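Local structure of similar to N-acetyltransferase (Staphylococcus aureus subsp. aureus, 4MBU) at residues 67-72 / 84-89; 98-103 / 134-139; 121-126 / 153-158. The protein probably transfers an acetyl group from acetyl-coenzyme A to an amine of a still unidentified substrate, as a member of the Gcn5-related N-acetyltransferase family. All blocks are in the same frame, centred on the assembly; numbering follows the deposited sequence.

The three contacts lie in one GNAT fold, a mixed sheet with helices packed on it. Contact 1 closes the hairpin of strands 63-72 and 82-89 near the middle of the sheet. Contact 2 follows along the chain and packs helix 98-112 against the end of helix 127-135. Contact 3 pairs strand 117-123 with strand 153-163. Contacts 1 and 2, centres about 12 Å apart, touch where His85 and Ile87 meet Leu103. The centres of contacts 1 and 3 are about 17 Å apart. Contacts 2 and 3 alternate along the chain without touching, centres about 18 Å apart. Strands 82-89 and 117-123 are parallel neighbours; their counterparts in GNAT enzymes splay apart to receive acetyl-coenzyme A, probably here too.

Contact 1. Residues 67-72 / 84-89; sequences FATFGS and EHSIYV
Phe67 and Tyr88 are paired across the antiparallel hairpin formed by strands 63-72 and 82-89, at a hydrogen-bonded position. These are the third and fourth strands across the seven-stranded GNAT sheet. The two side chains run side by side in the same direction. The planes are 29° apart and offset, so the rings hardly overlap; the centroids are 5.2 Å apart. The touching atoms are Phe67 CZ and Tyr88 CD2, at 3.4 Å. The Phe67 CG lies between its own N and carbonyl carbon (chi1 80°), which swings the far end of the ring toward Tyr88. Phe67 also packs on Ile16 of helix 13-26, and the Tyr88 ring meets Tyr20 edge-to-face.

Thr69 and Ser86 follow on the same face, with Thr69 CG2 3.8 Å from Ser86 OG. Thr69 OG1 is hydrogen-bonded to Pro54 O and Lys48 NZ. On the other face Ala68 CB rests 3.9 Å from Ile87 CG1, under helix 98-112.

Glu84 lies at the end of the pairing nearest the connecting loop. It exchanges two backbone bonds with Gly71, and Glu84 N to Gly71 O is 2.9 Å. Its extended side chain reaches a water, 2.7 Å from OE1, that also donates to Ser72 O. OE2 forms a salt bridge with Arg74 of the second subunit.

Six backbone bonds therefore fix the register. Apolar and aromatic contacts fill the Phe67 end, while the carboxylate of Glu84 ties the other end to water and to the neighbouring subunit.

Contact 2. Residues 98-103 / 134-139; sequences IASQLL and QKFNFK
A Schellman motif ends helix 127-135, and the turn carries Phe136 and Phe138 against helix 98-112 of the GNAT fold. Asn137, with positive phi, is its C-prime residue. The aromatic residues on its two sides both meet Leu103.

Leu103 lies over one face of the Phe136 ring. Its CG is 4.2 Å from the ring centroid and 12° off the normal, a CH-pi contact. CD2 comes closest, 3.5 Å from Phe136 CD2. Leu103 CG is trans to the backbone N (chi1 177°), which carries both methyls out toward the turn. The other branch, CD1, approaches Phe138 CZ to 4.2 Å, so the leucine is shared by two rings. Phe138 in turn meets His85 and, edge-to-face, His133. Leu103 also packs on Ile87, joining helix 98-112 and the turn after helix 127-135 to strand 82-89.

One turn earlier on the helix, Ser100 takes the outer side. Its OG sits at the edge of the Phe136 ring, near the ring plane and 3.5 Å from CZ. The chain of Lys135, bent at chi3 (83°), passes the same ring and brings NZ within 3.0 Å of Ser100 OG, to which it donates a hydrogen bond.

Contact 3. Residues 121-126 / 153-158; sequences GIDASN and YWLDLA. With CD (cadmium ion), chain G.
Ile122 and Ala158 form a hydrogen-bonded antiparallel pair where strand 117-123 meets strand 153-163 in the GNAT sheet. This is the tight part of the contact. Ile122 N reaches Ala158 O at 2.8 Å and nearly straight (171°), and Ala158 N returns a bond to Ile122 O. Ala158 CB lies 3.5 Å from Ile122 O. Leu157 CG is trans to the backbone N (chi1 -177°), and its CD1 folds back over strand 117-123, 3.7 Å from Gly121 C. Leu157 also packs on Tyr79 of the second subunit.

Past Ala124 the chains part. The last backbone bond is Ala124 N to Asp156 O, 2.9 Å, with the donor tilted 27° from the carbonyl plane. Beyond it Ala124 CB merely touches Asp156 CB on the solvent side. Asp156 OD1 accepts from Asn146 N. A water links the two segments there. It accepts from Asp156 N and donates a weak bond to Asp123 OD2. That oxygen also receives Ser125 N from above the carboxylate plane, an Asx turn within the type I turn Asp123-Asn126. Asp123 OD1 is hydrogen-bonded to Tyr31.

At the other end Gly121 O binds the cadmium ion at 2.5 Å, and a water accepting from Gly121 N is a second ligand. Backbone bonds thus hold the paired strands, while the Asp123 carboxylate shapes the turn that leads toward helix 127-135, and its water link across is weak.

Contact 1. Residues 67-72 / 84-89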
# COMPACT_ATOMS: atom_id res chain seq x y z
N PHE A 67 1.37 21.43 -15.18
CA PHE A 67 1.27 22.41 -14.09
C PHE A 67 1.13 21.73 -12.74
O PHE A 67 0.84 20.54 -12.67
CB PHE A 67 0.17 23.44 -14.35
CG PHE A 67 -1.22 22.96 -14.01
CD1 PHE A 67 -1.96 22.23 -14.94
CD2 PHE A 67 -1.80 23.29 -12.79
CE1 PHE A 67 -3.26 21.80 -14.63
CE2 PHE A 67 -3.09 22.87 -12.48
CZ PHE A 67 -3.82 22.12 -13.39
N ALA A 68 1.36 22.49 -11.67
CA ALA A 68 1.40 21.95 -10.32
C ALA A 68 1.18 23.03 -9.28
O ALA A 68 1.60 24.17 -9.45
CB ALA A 68 2.71 21.25 -10.05
N THR A 69 0.52 22.66 -8.19
CA THR A 69 0.26 23.64 -7.15
C THR A 69 0.15 22.98 -5.78
O THR A 69 0.04 21.75 -5.68
CB THR A 69 -1.02 24.45 -7.47
OG1 THR A 69 -1.18 25.50 -6.51
CG2 THR A 69 -2.26 23.56 -7.45
N PHE A 70 0.22 23.78 -4.72
CA PHE A 70 -0.20 23.26 -3.42
C PHE A 70 -1.10 24.24 -2.67
O PHE A 70 -1.19 25.41 -3.03
CB PHE A 70 0.97 22.73 -2.57
CG PHE A 70 1.96 23.78 -2.08
CD1 PHE A 70 3.30 23.69 -2.42
CD2 PHE A 70 1.56 24.82 -1.24
CE1 PHE A 70 4.22 24.62 -1.95
CE2 PHE A 70 2.48 25.76 -0.78
CZ PHE A 70 3.80 25.66 -1.13
N GLY A 71 -1.78 23.74 -1.64
CA GLY A 71 -2.67 24.56 -0.85
C GLY A 71 -3.09 23.83 0.41
O GLY A 71 -2.39 22.92 0.85
N SER A 72 -4.23 24.21 0.97
CA SER A 72 -4.67 23.67 2.25
C SER A 72 -5.02 22.19 2.14
O SER A 72 -5.55 21.75 1.13
CB SER A 72 -5.89 24.46 2.75
OG SER A 72 -6.61 23.74 3.73
N GLU A 84 -1.41 20.21 0.83
CA GLU A 84 -1.62 19.13 -0.12
C GLU A 84 -1.31 19.65 -1.50
O GLU A 84 -1.71 20.78 -1.86
CB GLU A 84 -3.07 18.63 -0.08
CG GLU A 84 -3.39 17.63 -1.19
CD GLU A 84 -4.78 17.01 -1.04
OE1 GLU A 84 -5.45 17.28 -0.02
OE2 GLU A 84 -5.19 16.24 -1.94
N HIS A 85 -0.58 18.86 -2.28
CA HIS A 85 -0.24 19.29 -3.64
C HIS A 85 -0.94 18.49 -4.71
O HIS A 85 -1.46 17.40 -4.46
CB HIS A 85 1.26 19.20 -3.87
CG HIS A 85 1.77 17.80 -3.94
ND1 HIS A 85 1.97 17.03 -2.82
CD2 HIS A 85 2.11 17.03 -5.00
CE1 HIS A 85 2.41 15.84 -3.19
NE2 HIS A 85 2.51 15.82 -4.50
N SER A 86 -0.94 19.04 -5.92
CA SER A 86 -1.40 18.30 -7.09
C SER A 86 -0.57 18.65 -8.32
O SER A 86 -0.05 19.77 -8.45
CB SER A 86 -2.90 18.52 -7.33
OG SER A 86 -3.27 19.86 -7.12
N ILE A 87 -0.42 17.66 -9.19
CA ILE A 87 0.40 17.78 -10.39
C ILE A 87 -0.37 17.19 -11.56
O ILE A 87 -0.94 16.11 -11.45
CB ILE A 87 1.71 16.98 -10.25
CG1 ILE A 87 2.56 17.50 -9.09
CG2 ILE A 87 2.52 17.01 -11.55
CD1 ILE A 87 3.67 16.52 -8.70
N TYR A 88 -0.38 17.90 -12.69
CA TYR A 88 -1.05 17.43 -13.89
C TYR A 88 -0.13 17.60 -15.09
O TYR A 88 0.44 18.67 -15.30
CB TYR A 88 -2.35 18.19 -14.11
CG TYR A 88 -3.31 18.08 -12.95
CD1 TYR A 88 -4.16 17.00 -12.84
CD2 TYR A 88 -3.36 19.07 -11.98
CE1 TYR A 88 -5.04 16.90 -11.80
CE2 TYR A 88 -4.24 18.97 -10.93
CZ TYR A 88 -5.07 17.88 -10.85
OH TYR A 88 -5.95 17.75 -9.81
N VAL A 89 0.03 16.53 -15.86
CA VAL A 89 0.89 16.54 -17.04
C VAL A 89 0.05 16.22 -18.26
O VAL A 89 -0.79 15.31 -18.22
CB VAL A 89 2.02 15.48 -16.92
CG1 VAL A 89 2.79 15.39 -18.23
CG2 VAL A 89 2.96 15.82 -15.77
O HOH W 1 -6.95 19.53 -0.39

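Contact 2. Residues 98-103 / 134-139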
# COMPACT_ATOMS: atom_id res chain seq x y z
N ILE A 98 8.39 15.20 -16.56
CA ILE A 98 7.78 16.50 -16.24
C ILE A 98 7.15 16.50 -14.84
O ILE A 98 7.31 17.46 -14.07
CB ILE A 98 6.75 16.88 -17.31
CG1 ILE A 98 7.45 17.17 -18.63
CG2 ILE A 98 5.96 18.12 -16.89
CD1 ILE A 98 6.50 17.21 -19.80
N ALA A 99 6.44 15.43 -14.50
CA ALA A 99 5.86 15.28 -13.17
C ALA A 99 6.95 15.35 -12.11
O ALA A 99 6.81 16.07 -11.12
CB ALA A 99 5.09 13.97 -13.05
N SER A 100 8.04 14.63 -12.32
CA SER A 100 9.17 14.63 -11.40
C SER A 100 9.77 16.02 -11.17
O SER A 100 10.04 16.42 -10.02
CB SER A 100 10.24 13.66 -11.91
OG SER A 100 11.39 13.68 -11.09
N GLN A 101 9.97 16.78 -12.25
CA GLN A 101 10.51 18.13 -12.13
C GLN A 101 9.56 19.08 -11.40
O GLN A 101 9.98 19.93 -10.59
CB GLN A 101 10.87 18.69 -13.51
CG GLN A 101 12.07 17.99 -14.18
CD GLN A 101 12.49 18.65 -15.49
OE1 GLN A 101 12.68 19.86 -15.57
NE2 GLN A 101 12.59 17.84 -16.53
N LEU A 102 8.27 18.92 -11.68
CA LEU A 102 7.26 19.71 -10.98
C LEU A 102 7.24 19.39 -9.48
O LEU A 102 7.25 20.29 -8.66
CB LEU A 102 5.88 19.53 -11.62
CG LEU A 102 5.74 20.28 -12.94
CD1 LEU A 102 4.53 19.84 -13.70
CD2 LEU A 102 5.65 21.77 -12.68
N LEU A 103 7.25 18.11 -9.13
CA LEU A 103 7.23 17.70 -7.73
C LEU A 103 8.46 18.24 -7.01
O LEU A 103 8.37 18.74 -5.89
CB LEU A 103 7.17 16.18 -7.60
CG LEU A 103 7.23 15.67 -6.16
CD1 LEU A 103 6.18 16.37 -5.29
CD2 LEU A 103 7.01 14.16 -6.14
N GLN A 134 6.93 7.69 -4.19
CA GLN A 134 7.86 6.83 -3.48
C GLN A 134 9.30 7.24 -3.80
O GLN A 134 10.14 7.25 -2.91
CB GLN A 134 7.63 5.36 -3.85
CG GLN A 134 6.32 4.77 -3.33
CD GLN A 134 6.18 3.31 -3.69
OE1 GLN A 134 6.37 2.93 -4.85
NE2 GLN A 134 5.86 2.47 -2.70
N LYS A 135 9.56 7.56 -5.06
CA LYS A 135 10.90 8.01 -5.46
C LYS A 135 11.37 9.21 -4.64
O LYS A 135 12.54 9.31 -4.29
CB LYS A 135 10.97 8.33 -6.96
CG LYS A 135 12.39 8.62 -7.47
CD LYS A 135 12.43 8.96 -8.97
CE LYS A 135 12.10 10.44 -9.22
NZ LYS A 135 12.43 10.91 -10.61
N PHE A 136 10.45 10.13 -4.33
CA PHE A 136 10.79 11.31 -3.54
C PHE A 136 10.58 11.08 -2.04
O PHE A 136 10.47 12.04 -1.27
CB PHE A 136 9.96 12.52 -4.01
CG PHE A 136 10.49 13.14 -5.28
CD1 PHE A 136 11.35 14.22 -5.23
CD2 PHE A 136 10.14 12.62 -6.52
CE1 PHE A 136 11.84 14.79 -6.39
CE2 PHE A 136 10.63 13.19 -7.68
CZ PHE A 136 11.48 14.27 -7.62
N ASN A 137 10.51 9.82 -1.65
CA ASN A 137 10.44 9.44 -0.24
C ASN A 137 9.15 9.84 0.51
O ASN A 137 9.17 10.05 1.72
CB ASN A 137 11.70 9.93 0.49
CG ASN A 137 12.98 9.38 -0.13
OD1 ASN A 137 13.08 8.17 -0.39
ND2 ASN A 137 13.94 10.26 -0.38
N PHE A 138 8.05 9.94 -0.23
CA PHE A 138 6.73 9.99 0.40
C PHE A 138 6.44 8.60 0.97
O PHE A 138 6.83 7.60 0.36
CB PHE A 138 5.66 10.34 -0.63
CG PHE A 138 5.58 11.80 -0.97
CD1 PHE A 138 6.61 12.43 -1.66
CD2 PHE A 138 4.46 12.55 -0.62
CE1 PHE A 138 6.52 13.78 -1.98
CE2 PHE A 138 4.36 13.89 -0.94
CZ PHE A 138 5.40 14.51 -1.61
N LYS A 139 5.81 8.54 2.14
CA LYS A 139 5.37 7.27 2.74
C LYS A 139 3.86 7.08 2.57
O LYS A 139 3.08 8.01 2.81
CB LYS A 139 5.66 7.25 4.25
CG LYS A 139 7.06 7.69 4.63
CD LYS A 139 8.08 6.76 4.04
CE LYS A 139 9.46 7.01 4.63
NZ LYS A 139 10.45 6.14 3.93

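Contact 3. Residues 121-126 / 153-158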
# COMPACT_ATOMS: atom_id res chain seq x y z
N GLY A 121 -3.03 13.21 -2.28
CA GLY A 121 -4.14 12.29 -2.42
C GLY A 121 -4.02 11.64 -3.79
O GLY A 121 -4.20 12.30 -4.79
N ILE A 122 -3.71 10.36 -3.85
CA ILE A 122 -3.49 9.71 -5.14
C ILE A 122 -4.48 8.56 -5.28
O ILE A 122 -4.60 7.74 -4.38
CB ILE A 122 -2.07 9.13 -5.22
CG1 ILE A 122 -1.01 10.19 -4.92
CG2 ILE A 122 -1.81 8.52 -6.59
CD1 ILE A 122 0.41 9.60 -4.85
N ASP A 123 -5.19 8.49 -6.41
CA ASP A 123 -6.11 7.38 -6.62
C ASP A 123 -5.31 6.09 -6.57
O ASP A 123 -4.20 6.04 -7.11
CB ASP A 123 -6.81 7.50 -7.98
CG ASP A 123 -7.90 6.46 -8.16
OD1 ASP A 123 -8.96 6.62 -7.50
OD2 ASP A 123 -7.70 5.49 -8.92
N ALA A 124 -5.82 5.05 -5.91
CA ALA A 124 -5.04 3.82 -5.74
C ALA A 124 -4.62 3.21 -7.09
O ALA A 124 -3.66 2.45 -7.16
CB ALA A 124 -5.79 2.81 -4.90
N SER A 125 -5.35 3.57 -8.15
CA SER A 125 -5.04 3.07 -9.50
C SER A 125 -3.91 3.82 -10.20
O SER A 125 -3.43 3.36 -11.24
CB SER A 125 -6.28 3.14 -10.39
OG SER A 125 -7.12 2.03 -10.16
N ASN A 126 -3.50 4.96 -9.65
CA ASN A 126 -2.49 5.79 -10.32
C ASN A 126 -1.06 5.35 -10.02
O ASN A 126 -0.34 5.97 -9.23
CB ASN A 126 -2.67 7.27 -9.99
CG ASN A 126 -1.94 8.17 -10.97
OD1 ASN A 126 -1.04 7.71 -11.67
ND2 ASN A 126 -2.34 9.44 -11.03
N TYR A 153 -17.57 2.86 -11.23
CA TYR A 153 -16.94 2.04 -10.20
C TYR A 153 -16.49 2.83 -8.96
O TYR A 153 -16.33 4.06 -8.99
CB TYR A 153 -15.83 1.16 -10.77
CG TYR A 153 -14.82 1.88 -11.63
CD1 TYR A 153 -13.79 2.62 -11.05
CD2 TYR A 153 -14.87 1.78 -13.02
CE1 TYR A 153 -12.85 3.27 -11.83
CE2 TYR A 153 -13.92 2.43 -13.81
CZ TYR A 153 -12.91 3.17 -13.21
OH TYR A 153 -11.97 3.82 -13.98
N TRP A 154 -16.32 2.11 -7.85
CA TRP A 154 -15.91 2.73 -6.61
C TRP A 154 -14.41 2.99 -6.63
O TRP A 154 -13.66 2.23 -7.23
CB TRP A 154 -16.34 1.86 -5.42
CG TRP A 154 -17.83 1.82 -5.29
CD1 TRP A 154 -18.66 0.81 -5.71
CD2 TRP A 154 -18.68 2.84 -4.74
NE1 TRP A 154 -19.98 1.15 -5.45
CE2 TRP A 154 -20.01 2.38 -4.85
CE3 TRP A 154 -18.44 4.09 -4.16
CZ2 TRP A 154 -21.10 3.14 -4.40
CZ3 TRP A 154 -19.51 4.83 -3.72
CH2 TRP A 154 -20.83 4.36 -3.84
N LEU A 155 -13.99 4.08 -6.00
CA LEU A 155 -12.61 4.57 -6.06
C LEU A 155 -12.03 4.63 -4.65
O LEU A 155 -12.72 5.04 -3.69
CB LEU A 155 -12.54 5.97 -6.66
CG LEU A 155 -13.25 6.28 -7.97
CD1 LEU A 155 -13.10 7.76 -8.33
CD2 LEU A 155 -12.67 5.41 -9.09
N ASP A 156 -10.76 4.23 -4.55
CA ASP A 156 -10.01 4.25 -3.31
C ASP A 156 -8.99 5.37 -3.38
O ASP A 156 -8.27 5.51 -4.37
CB ASP A 156 -9.28 2.92 -3.09
CG ASP A 156 -10.22 1.71 -3.04
OD1 ASP A 156 -11.45 1.89 -2.87
OD2 ASP A 156 -9.73 0.58 -3.16
N LEU A 157 -8.91 6.17 -2.32
CA LEU A 157 -7.96 7.27 -2.28
C LEU A 157 -6.83 6.94 -1.32
O LEU A 157 -7.05 6.71 -0.13
CB LEU A 157 -8.66 8.56 -1.84
CG LEU A 157 -7.77 9.80 -1.83
CD1 LEU A 157 -7.41 10.18 -3.27
CD2 LEU A 157 -8.45 10.98 -1.13
N ALA A 158 -5.61 6.92 -1.84
CA ALA A 158 -4.43 6.68 -1.02
C ALA A 158 -3.79 8.00 -0.61
O ALA A 158 -3.73 8.94 -1.40
CB ALA A 158 -3.44 5.81 -1.75
CD CD G . -4.28 14.55 -5.84
O HOH W 2 -3.40 15.58 -3.72
O HOH W 3 -9.34 3.53 -7.25